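Local coordinates for putative transporter (Clostridium difficile 630, PDB 3LV9), which is of unknown function but, as a UPF0053 family membrane protein represented here by its paired CBS domains, may bind flavin adenine dinucleotide, at residues Asp96-Ile100 / Arg112-Leu118; Met35-Tyr39 / Ile50-Glu54; Ile106-Leu110 / Ile139-Ile143. All coordinates share one frame; numbering follows the deposited sequence. Where two conformers were deposited one is given.

Contacts 1 and 2 do comparable jobs in the two CBS sequence repeats: each packs the first strand of a beta-alpha-beta unit against the helix that follows it. They lie on opposite sides of the chain's centre, about 22 Å apart between centres, and both are partly buried. Contact 3 is a buried helix-to-helix interface. It shares helix 106-116 with contact 1 and touches it where Ile113 CD1 meets Ile139 CD1 at 3.7 Å. All three contacts are largely apolar, with no hydrogen bond between the segments of any of them. Polar chemistry lies at the margins: a phosphate near contact 2, a salt bridge beside contact 3. Contacts 2 and 3 also reach the second subunit.

Contact 1: Asp96-Ile100 / Arg112-Leu118; sequences DIIYI and RIRKEKL
Ile98 packs between the last turn of helix 106-116 and Leu118. Beyond CB the side chain divides. The CG2 methyl, beside the backbone N, lies 3.6 Å from Leu118 CD2, and the two side chains run alongside one another, pointing opposite ways. The same methyl is 3.9 Å from Glu116 CG, so it touches the aliphatic part of a glutamate whose chain bends at chi2. The other branch, CG1, sits between the backbone N and the carbonyl carbon (chi1 61°) and carries CD1 onward in an extended course to the helix. There CD1 comes within 3.3 Å of Ile113 CG1, a tight approach, with the two side chains meeting at a slant. Two residues further along the strand, Ile100 CG2 approaches Arg112 CG at 4.3 Å, a loose contact and a less certain one, because the arginine was modelled in two conformers. At the other end Leu118 CD2 also lies 3.2 Å from the backbone atom Asp96 O. The helix stops in a Schellman motif: Lys117 takes a positive phi of 69°, and this turn brings Leu118 back toward the 96-100 segment. Behind the contact, Ile98 and Ile113 both pack on Ala121, while the backbones of Ile98 and Ile100 hydrogen-bond to strand 120-124. The local axes of strand 98-100 and helix 112-116 run nearly antiparallel, 10.1 Å apart, as expected for the first strand and the helix of a beta-alpha-beta unit, here in the second CBS repeat.

Contact 2: Met35-Tyr39 / Ile50-Glu54; sequences MVCIY and ILKEE. With PO4 (phosphate ion), chain B.
This contact packs the first strand region of a beta-alpha-beta unit of the first CBS repeat on its helix: Val36 and Ile38 meet Ile50 and Leu51 near the C-terminal end of helix 44-53, and Glu54 just after it. Val36 touches both Ile50 and Glu54. Its CG1, anti to the backbone N (chi1 167°), lies 4.0 Å from Ile50 CD1, while its CG2 faces the carboxylate of Glu54, with Glu54 CD at 4.0 Å. The valine and the glutamate point at each other from their own backbones, and the glutamate chain folds at chi2 to bring its end to the methyl. Ile50 extends CD1 between Val36 and Ile38, so the same methyl also meets Ile38 CG1 at 4.3 Å. Further inward Ile38 CD1 touches Leu51 CD2 at 4.4 Å, and both side chains pack on Leu78 of helix 75-85. These are loose van der Waals contacts, with no hydrogen bond joining the two segments. Tyr59 of strand 58-62 packs against Val36, Leu51 and Glu54, while Cys37, turned from the helix, is tied to that strand by its disulfide with Cys62. Tyr39 directs its hydroxyl to a phosphate, probably from the crystallisation liquor and also bound by Lys66 NZ; the hydrogen bond from Tyr39 OH to phosphate O2 is modelled at 2.3 Å, implausibly short, so its detailed geometry is doubtful.

Contact 3: Ile106-Leu110 / Ile139-Ile143; sequences IDKAL and ILEEI
Glu142 OE2 forms a salt bridge with Lys23 NZ, while lower down the same side chain its CG packs on Ile106 CD1 at 3.6 Å. With CG anti to the backbone N (chi1 -164°) and a bend at chi2, the glutamate lays its methylene part across Ile106 at about a right angle and leaves its carboxylate end for the lysine. Ile106 presents its other branch to the helix as well: CG2 is 3.5 Å from Ile139 CG2, and more loosely it faces Ile143 CG1. In both pairs the isoleucines lie side by side with their ends reversed. Ile139 also carries Ala109 and Leu110, its CD1 lying 4.0 Å from Ala109 CB and its CG2 3.9 Å from Leu110 CB. Leu110 places CG anti to the backbone N (chi1 -176°), and its two methyls part from there. CD1 meets Leu140 CD2 at 3.4 Å, the leucines crossing at about a right angle, while CD2 meets Ile143 CD1 at 3.4 Å on a slanting approach. The isoleucine and leucine methyls thus fit closely together without any hydrogen bond between the two segments. Segments 106-110 and 139-143 cross at -137°, their axes 10.1 Å apart. Lys23 also hydrogen-bonds through its backbone to Ile106, so the N-terminal loop is held to both helices, with Ile25 against Ala109 and Ile28 against Glu142. Leu140 and Ile143 of helix 136-145 also pack on Ile83 of the second subunit, and Glu141 OE2 hydrogen-bonds to Tyr79 OH of that subunit.

Contact 1: Asp96-Ile100 / Arg112-Leu118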
loop_
_atom_site.group_PDB
_atom_site.type_symbol
_atom_site.label_atom_id
_atom_site.label_comp_id
_atom_site.label_asym_id
_atom_site.label_seq_id
_atom_site.Cartn_x
_atom_site.Cartn_y
_atom_site.Cartn_z
ATOM N N ASP A 96 -12.658 -5.098 -9.821
ATOM C CA ASP A 96 -13.781 -4.143 -9.935
ATOM C C ASP A 96 -13.607 -2.904 -9.063
ATOM O O ASP A 96 -12.951 -2.965 -8.014
ATOM C CB ASP A 96 -15.105 -4.843 -9.640
ATOM C CG ASP A 96 -15.521 -5.821 -10.790
ATOM O OD1 ASP A 96 -15.978 -5.306 -11.852
ATOM O OD2 ASP A 96 -15.380 -7.087 -10.642
ATOM N N ILE A 97 -14.140 -1.768 -9.532
ATOM C CA ILE A 97 -14.250 -0.561 -8.689
ATOM C C ILE A 97 -15.734 -0.227 -8.450
ATOM O O ILE A 97 -16.656 -0.775 -9.087
ATOM C CB ILE A 97 -13.529 0.731 -9.261
ATOM C CG1 ILE A 97 -13.722 0.850 -10.770
ATOM C CG2 ILE A 97 -12.030 0.797 -8.931
ATOM C CD1 ILE A 97 -15.141 1.120 -11.164
ATOM N N ILE A 98 -15.941 0.678 -7.502
ATOM C CA ILE A 98 -17.234 1.323 -7.293
ATOM C C ILE A 98 -17.130 2.802 -7.683
ATOM O O ILE A 98 -16.037 3.381 -7.702
ATOM C CB ILE A 98 -17.710 1.173 -5.820
ATOM C CG1 ILE A 98 -16.732 1.815 -4.832
ATOM C CG2 ILE A 98 -17.845 -0.314 -5.439
ATOM C CD1 ILE A 98 -17.386 2.060 -3.504
ATOM N N TYR A 99 -18.271 3.404 -7.984
ATOM C CA TYR A 99 -18.327 4.835 -8.320
ATOM C C TYR A 99 -19.151 5.504 -7.264
ATOM O O TYR A 99 -20.214 4.997 -6.888
ATOM C CB TYR A 99 -18.956 5.095 -9.694
ATOM C CG TYR A 99 -18.233 4.440 -10.863
ATOM C CD1 TYR A 99 -17.324 5.147 -11.633
ATOM C CD2 TYR A 99 -18.457 3.111 -11.190
ATOM C CE1 TYR A 99 -16.671 4.552 -12.689
ATOM C CE2 TYR A 99 -17.785 2.515 -12.248
ATOM C CZ TYR A 99 -16.891 3.244 -12.986
ATOM O OH TYR A 99 -16.231 2.653 -14.056
ATOM N N ILE A 100 -18.642 6.616 -6.750
ATOM C CA ILE A 100 -19.386 7.435 -5.810
ATOM C C ILE A 100 -19.396 8.883 -6.285
ATOM O O ILE A 100 -18.495 9.332 -6.982
ATOM C CB ILE A 100 -18.786 7.364 -4.393
ATOM C CG1 ILE A 100 -17.304 7.723 -4.398
ATOM C CG2 ILE A 100 -18.860 5.989 -3.869
ATOM C CD1 ILE A 100 -16.854 8.238 -3.079
ATOM N N ARG A 112 -20.252 3.064 2.483
ATOM C CA ARG A 112 -20.500 2.494 1.163
ATOM C C ARG A 112 -19.392 1.525 0.746
ATOM O O ARG A 112 -19.647 0.374 0.405
ATOM C CB ARG A 112 -20.602 3.653 0.159
ATOM C CG ARG A 112 -20.974 3.295 -1.261
ATOM C CD ARG A 112 -22.477 3.113 -1.427
ATOM N NE ARG A 112 -23.286 4.255 -0.977
ATOM C CZ ARG A 112 -23.821 5.169 -1.781
ATOM N NH1 ARG A 112 -23.621 5.128 -3.094
ATOM N NH2 ARG A 112 -24.549 6.138 -1.262
ATOM N N ILE A 113 -18.156 2.009 0.782
ATOM C CA ILE A 113 -16.996 1.235 0.346
ATOM C C ILE A 113 -16.785 0.093 1.291
ATOM O O ILE A 113 -16.412 -0.995 0.856
ATOM C CB ILE A 113 -15.716 2.106 0.289
ATOM C CG1 ILE A 113 -15.851 3.179 -0.795
ATOM C CG2 ILE A 113 -14.476 1.288 -0.020
ATOM C CD1 ILE A 113 -14.711 4.185 -0.740
ATOM N N ARG A 114 -17.036 0.319 2.583
ATOM C CA ARG A 114 -16.937 -0.760 3.535
ATOM C C ARG A 114 -17.952 -1.861 3.120
ATOM O O ARG A 114 -17.573 -3.045 3.020
ATOM C CB ARG A 114 -17.106 -0.259 4.989
ATOM N N LYS A 115 -19.197 -1.467 2.808
ATOM C CA LYS A 115 -20.284 -2.425 2.470
ATOM C C LYS A 115 -19.970 -3.283 1.251
ATOM O O LYS A 115 -20.235 -4.486 1.260
ATOM C CB LYS A 115 -21.625 -1.710 2.239
ATOM N N GLU A 116 -19.382 -2.657 0.226
ATOM C CA GLU A 116 -19.020 -3.341 -1.035
ATOM C C GLU A 116 -17.723 -4.141 -0.989
ATOM O O GLU A 116 -17.400 -4.815 -1.965
ATOM C CB GLU A 116 -18.866 -2.350 -2.190
ATOM C CG GLU A 116 -19.965 -1.363 -2.348
ATOM C CD GLU A 116 -21.253 -1.964 -2.812
ATOM O OE1 GLU A 116 -21.316 -3.210 -2.960
ATOM O OE2 GLU A 116 -22.199 -1.162 -3.026
ATOM N N LYS A 117 -16.961 -4.019 0.096
ATOM C CA LYS A 117 -15.750 -4.818 0.310
ATOM C C LYS A 117 -14.578 -4.476 -0.640
ATOM O O LYS A 117 -13.760 -5.326 -0.981
ATOM C CB LYS A 117 -16.096 -6.316 0.244
ATOM N N LEU A 118 -14.472 -3.204 -0.999
ATOM C CA LEU A 118 -13.457 -2.718 -1.945
ATOM C C LEU A 118 -12.568 -1.703 -1.222
ATOM O O LEU A 118 -12.904 -1.284 -0.108
ATOM C CB LEU A 118 -14.145 -2.108 -3.183
ATOM C CG LEU A 118 -14.555 -3.103 -4.285
ATOM C CD1 LEU A 118 -15.719 -3.982 -3.894
ATOM C CD2 LEU A 118 -14.913 -2.394 -5.551
#

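Contact 2: Met35-Tyr39 / Ile50-Glu54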
loop_
_atom_site.group_PDB
_atom_site.type_symbol
_atom_site.label_atom_id
_atom_site.label_comp_id
_atom_site.label_asym_id
_atom_site.label_seq_id
_atom_site.Cartn_x
_atom_site.Cartn_y
_atom_site.Cartn_z
HETATM N N MSE A 35 -4.538 12.117 -10.889
HETATM C CA MSE A 35 -4.778 10.690 -10.828
HETATM C C MSE A 35 -3.962 9.981 -11.911
HETATM O O MSE A 35 -3.913 10.424 -13.060
HETATM C CB MSE A 35 -6.280 10.454 -10.989
HETATM C CG MSE A 35 -6.676 9.188 -11.646
HETATM SE SE MSE A 35 -8.623 9.062 -11.739
HETATM C CE MSE A 35 -8.781 7.682 -13.087
ATOM N N VAL A 36 -3.316 8.897 -11.556
ATOM C CA VAL A 36 -2.658 8.100 -12.560
ATOM C C VAL A 36 -3.433 6.866 -12.979
ATOM O O VAL A 36 -3.686 5.994 -12.185
ATOM C CB VAL A 36 -1.278 7.693 -12.099
ATOM C CG1 VAL A 36 -0.746 6.630 -13.001
ATOM C CG2 VAL A 36 -0.340 8.921 -12.115
ATOM N N CYS A 37 -3.775 6.808 -14.258
ATOM C CA CYS A 37 -4.467 5.697 -14.880
ATOM C C CYS A 37 -3.489 4.937 -15.737
ATOM O O CYS A 37 -2.716 5.532 -16.476
ATOM C CB CYS A 37 -5.598 6.206 -15.809
ATOM S SG CYS A 37 -7.030 5.090 -15.740
ATOM N N ILE A 38 -3.552 3.617 -15.680
ATOM C CA ILE A 38 -2.914 2.807 -16.650
ATOM C C ILE A 38 -3.889 2.657 -17.803
ATOM O O ILE A 38 -4.977 2.128 -17.602
ATOM C CB ILE A 38 -2.641 1.428 -16.082
ATOM C CG1 ILE A 38 -1.604 1.510 -14.954
ATOM C CG2 ILE A 38 -2.098 0.520 -17.185
ATOM C CD1 ILE A 38 -1.157 0.178 -14.455
ATOM N N TYR A 39 -3.531 3.080 -19.008
ATOM C CA TYR A 39 -4.445 2.894 -20.150
ATOM C C TYR A 39 -4.259 1.480 -20.715
ATOM O O TYR A 39 -3.158 0.931 -20.665
ATOM C CB TYR A 39 -4.209 3.956 -21.230
ATOM C CG TYR A 39 -4.478 5.379 -20.756
ATOM C CD1 TYR A 39 -5.686 5.997 -21.008
ATOM C CD2 TYR A 39 -3.518 6.107 -20.089
ATOM C CE1 TYR A 39 -5.943 7.277 -20.588
ATOM C CE2 TYR A 39 -3.782 7.412 -19.651
ATOM C CZ TYR A 39 -4.999 7.969 -19.896
ATOM O OH TYR A 39 -5.282 9.237 -19.469
ATOM N N ILE A 50 5.989 4.144 -14.583
ATOM C CA ILE A 50 5.094 4.867 -13.680
ATOM C C ILE A 50 4.945 4.136 -12.350
ATOM O O ILE A 50 5.038 4.791 -11.333
ATOM C CB ILE A 50 3.713 5.345 -14.316
ATOM C CG1 ILE A 50 2.600 4.315 -14.201
ATOM C CG2 ILE A 50 3.847 5.788 -15.809
ATOM C CD1 ILE A 50 1.522 4.473 -15.423
ATOM N N LEU A 51 4.789 2.809 -12.309
ATOM C CA LEU A 51 4.794 2.100 -10.996
ATOM C C LEU A 51 6.031 2.407 -10.160
ATOM O O LEU A 51 5.941 2.562 -8.944
ATOM C CB LEU A 51 4.671 0.571 -11.111
ATOM C CG LEU A 51 3.517 0.014 -11.944
ATOM C CD1 LEU A 51 3.009 -1.340 -11.511
ATOM C CD2 LEU A 51 2.388 0.999 -12.010
ATOM N N LYS A 52 7.182 2.492 -10.805
ATOM C CA LYS A 52 8.428 2.778 -10.105
ATOM C C LYS A 52 8.445 4.192 -9.490
ATOM O O LYS A 52 8.787 4.353 -8.336
ATOM C CB LYS A 52 9.599 2.617 -11.059
ATOM C CG LYS A 52 10.921 2.454 -10.370
ATOM C CD LYS A 52 12.077 3.197 -11.067
ATOM C CE LYS A 52 13.345 3.207 -10.183
ATOM N NZ LYS A 52 14.233 4.389 -10.440
ATOM N N GLU A 53 8.073 5.202 -10.265
ATOM C CA GLU A 53 8.094 6.608 -9.826
ATOM C C GLU A 53 7.052 6.916 -8.761
ATOM O O GLU A 53 7.336 7.593 -7.774
ATOM C CB GLU A 53 7.810 7.492 -11.040
ATOM C CG GLU A 53 7.873 8.999 -10.817
ATOM C CD GLU A 53 6.877 9.779 -11.710
ATOM O OE1 GLU A 53 5.934 9.133 -12.243
ATOM O OE2 GLU A 53 7.035 11.032 -11.863
ATOM N N GLU A 54 5.837 6.432 -9.001
ATOM C CA GLU A 54 4.689 6.614 -8.104
ATOM C C GLU A 54 4.728 5.652 -6.915
ATOM O O GLU A 54 5.119 4.506 -7.049
ATOM C CB GLU A 54 3.409 6.367 -8.898
ATOM C CG GLU A 54 3.132 7.397 -9.966
ATOM C CD GLU A 54 2.571 8.654 -9.387
ATOM O OE1 GLU A 54 1.697 8.525 -8.493
ATOM O OE2 GLU A 54 3.001 9.764 -9.810
HETATM P P PO4 B . -2.899 11.468 -18.810
HETATM O O1 PO4 B . -2.465 12.824 -19.321
HETATM O O2 PO4 B . -4.379 11.350 -19.050
HETATM O O3 PO4 B . -2.252 10.324 -19.549
HETATM O O4 PO4 B . -2.532 11.418 -17.344
#

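Contact 3: Ile106-Leu110 / Ile139-Ile143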
loop_
_atom_site.group_PDB
_atom_site.type_symbol
_atom_site.label_atom_id
_atom_site.label_comp_id
_atom_site.label_asym_id
_atom_site.label_seq_id
_atom_site.Cartn_x
_atom_site.Cartn_y
_atom_site.Cartn_z
ATOM N N ILE A 106 -17.852 12.316 3.556
ATOM C CA ILE A 106 -16.789 11.349 3.847
ATOM C C ILE A 106 -17.240 10.126 4.661
ATOM O O ILE A 106 -16.752 9.051 4.436
ATOM C CB ILE A 106 -15.600 12.047 4.520
ATOM C CG1 ILE A 106 -15.041 13.121 3.572
ATOM C CG2 ILE A 106 -14.514 11.064 4.836
ATOM C CD1 ILE A 106 -13.892 13.952 4.167
ATOM N N ASP A 107 -18.188 10.290 5.579
ATOM C CA ASP A 107 -18.690 9.174 6.420
ATOM C C ASP A 107 -19.577 8.163 5.658
ATOM O O ASP A 107 -19.556 6.959 5.939
ATOM C CB ASP A 107 -19.476 9.708 7.647
ATOM C CG ASP A 107 -20.565 10.692 7.264
ATOM O OD1 ASP A 107 -20.542 11.147 6.095
ATOM O OD2 ASP A 107 -21.417 11.043 8.112
ATOM N N LYS A 108 -20.367 8.662 4.716
ATOM C CA LYS A 108 -21.216 7.803 3.902
ATOM C C LYS A 108 -20.403 7.106 2.808
ATOM O O LYS A 108 -20.737 6.004 2.370
ATOM C CB LYS A 108 -22.346 8.631 3.310
ATOM C CG LYS A 108 -23.212 9.264 4.367
ATOM C CD LYS A 108 -24.365 10.009 3.715
ATOM C CE LYS A 108 -25.189 10.831 4.755
ATOM N NZ LYS A 108 -25.727 12.140 4.186
ATOM N N ALA A 109 -19.313 7.735 2.391
ATOM C CA ALA A 109 -18.331 7.096 1.537
ATOM C C ALA A 109 -17.715 5.870 2.211
ATOM O O ALA A 109 -17.601 4.791 1.619
ATOM C CB ALA A 109 -17.267 8.078 1.200
ATOM N N LEU A 110 -17.303 6.022 3.455
ATOM C CA LEU A 110 -16.691 4.891 4.151
ATOM C C LEU A 110 -17.708 3.765 4.286
ATOM O O LEU A 110 -17.399 2.615 3.995
ATOM C CB LEU A 110 -16.150 5.325 5.514
ATOM C CG LEU A 110 -15.386 4.300 6.364
ATOM C CD1 LEU A 110 -14.049 3.913 5.719
ATOM C CD2 LEU A 110 -15.189 4.833 7.819
ATOM N N ILE A 139 -9.651 7.915 3.332
ATOM C CA ILE A 139 -10.867 8.267 4.027
ATOM C C ILE A 139 -10.758 8.036 5.546
ATOM O O ILE A 139 -11.233 8.863 6.339
ATOM C CB ILE A 139 -12.087 7.496 3.506
ATOM C CG1 ILE A 139 -12.442 7.879 2.066
ATOM C CG2 ILE A 139 -13.306 7.796 4.360
ATOM C CD1 ILE A 139 -13.404 6.875 1.372
ATOM N N LEU A 140 -10.174 6.925 5.956
ATOM C CA LEU A 140 -9.914 6.656 7.393
ATOM C C LEU A 140 -8.950 7.729 7.972
ATOM O O LEU A 140 -9.178 8.263 9.064
ATOM C CB LEU A 140 -9.313 5.266 7.560
ATOM C CG LEU A 140 -10.227 4.127 7.107
ATOM C CD1 LEU A 140 -9.429 2.834 7.073
ATOM C CD2 LEU A 140 -11.483 3.969 7.998
ATOM N N GLU A 141 -7.900 8.058 7.208
ATOM C CA GLU A 141 -6.932 9.110 7.580
ATOM C C GLU A 141 -7.647 10.435 7.920
ATOM O O GLU A 141 -7.464 11.012 8.995
ATOM C CB GLU A 141 -5.905 9.288 6.452
ATOM C CG GLU A 141 -4.637 10.043 6.829
ATOM C CD GLU A 141 -3.336 9.436 6.188
ATOM O OE1 GLU A 141 -2.740 10.127 5.320
ATOM O OE2 GLU A 141 -2.904 8.288 6.560
ATOM N N GLU A 142 -8.537 10.867 7.031
ATOM C CA GLU A 142 -9.367 12.028 7.298
ATOM C C GLU A 142 -10.280 11.921 8.565
ATOM O O GLU A 142 -10.325 12.845 9.395
ATOM C CB GLU A 142 -10.202 12.347 6.066
ATOM C CG GLU A 142 -10.796 13.745 6.089
ATOM C CD GLU A 142 -9.737 14.828 5.918
ATOM O OE1 GLU A 142 -8.573 14.479 5.586
ATOM O OE2 GLU A 142 -10.066 16.028 6.100
ATOM N N ILE A 143 -10.996 10.810 8.723
ATOM C CA ILE A 143 -11.904 10.658 9.873
ATOM C C ILE A 143 -11.194 10.669 11.241
ATOM O O ILE A 143 -11.646 11.358 12.156
ATOM C CB ILE A 143 -12.756 9.366 9.775
ATOM C CG1 ILE A 143 -13.736 9.456 8.584
ATOM C CG2 ILE A 143 -13.521 9.149 11.067
ATOM C CD1 ILE A 143 -14.330 8.142 8.147
#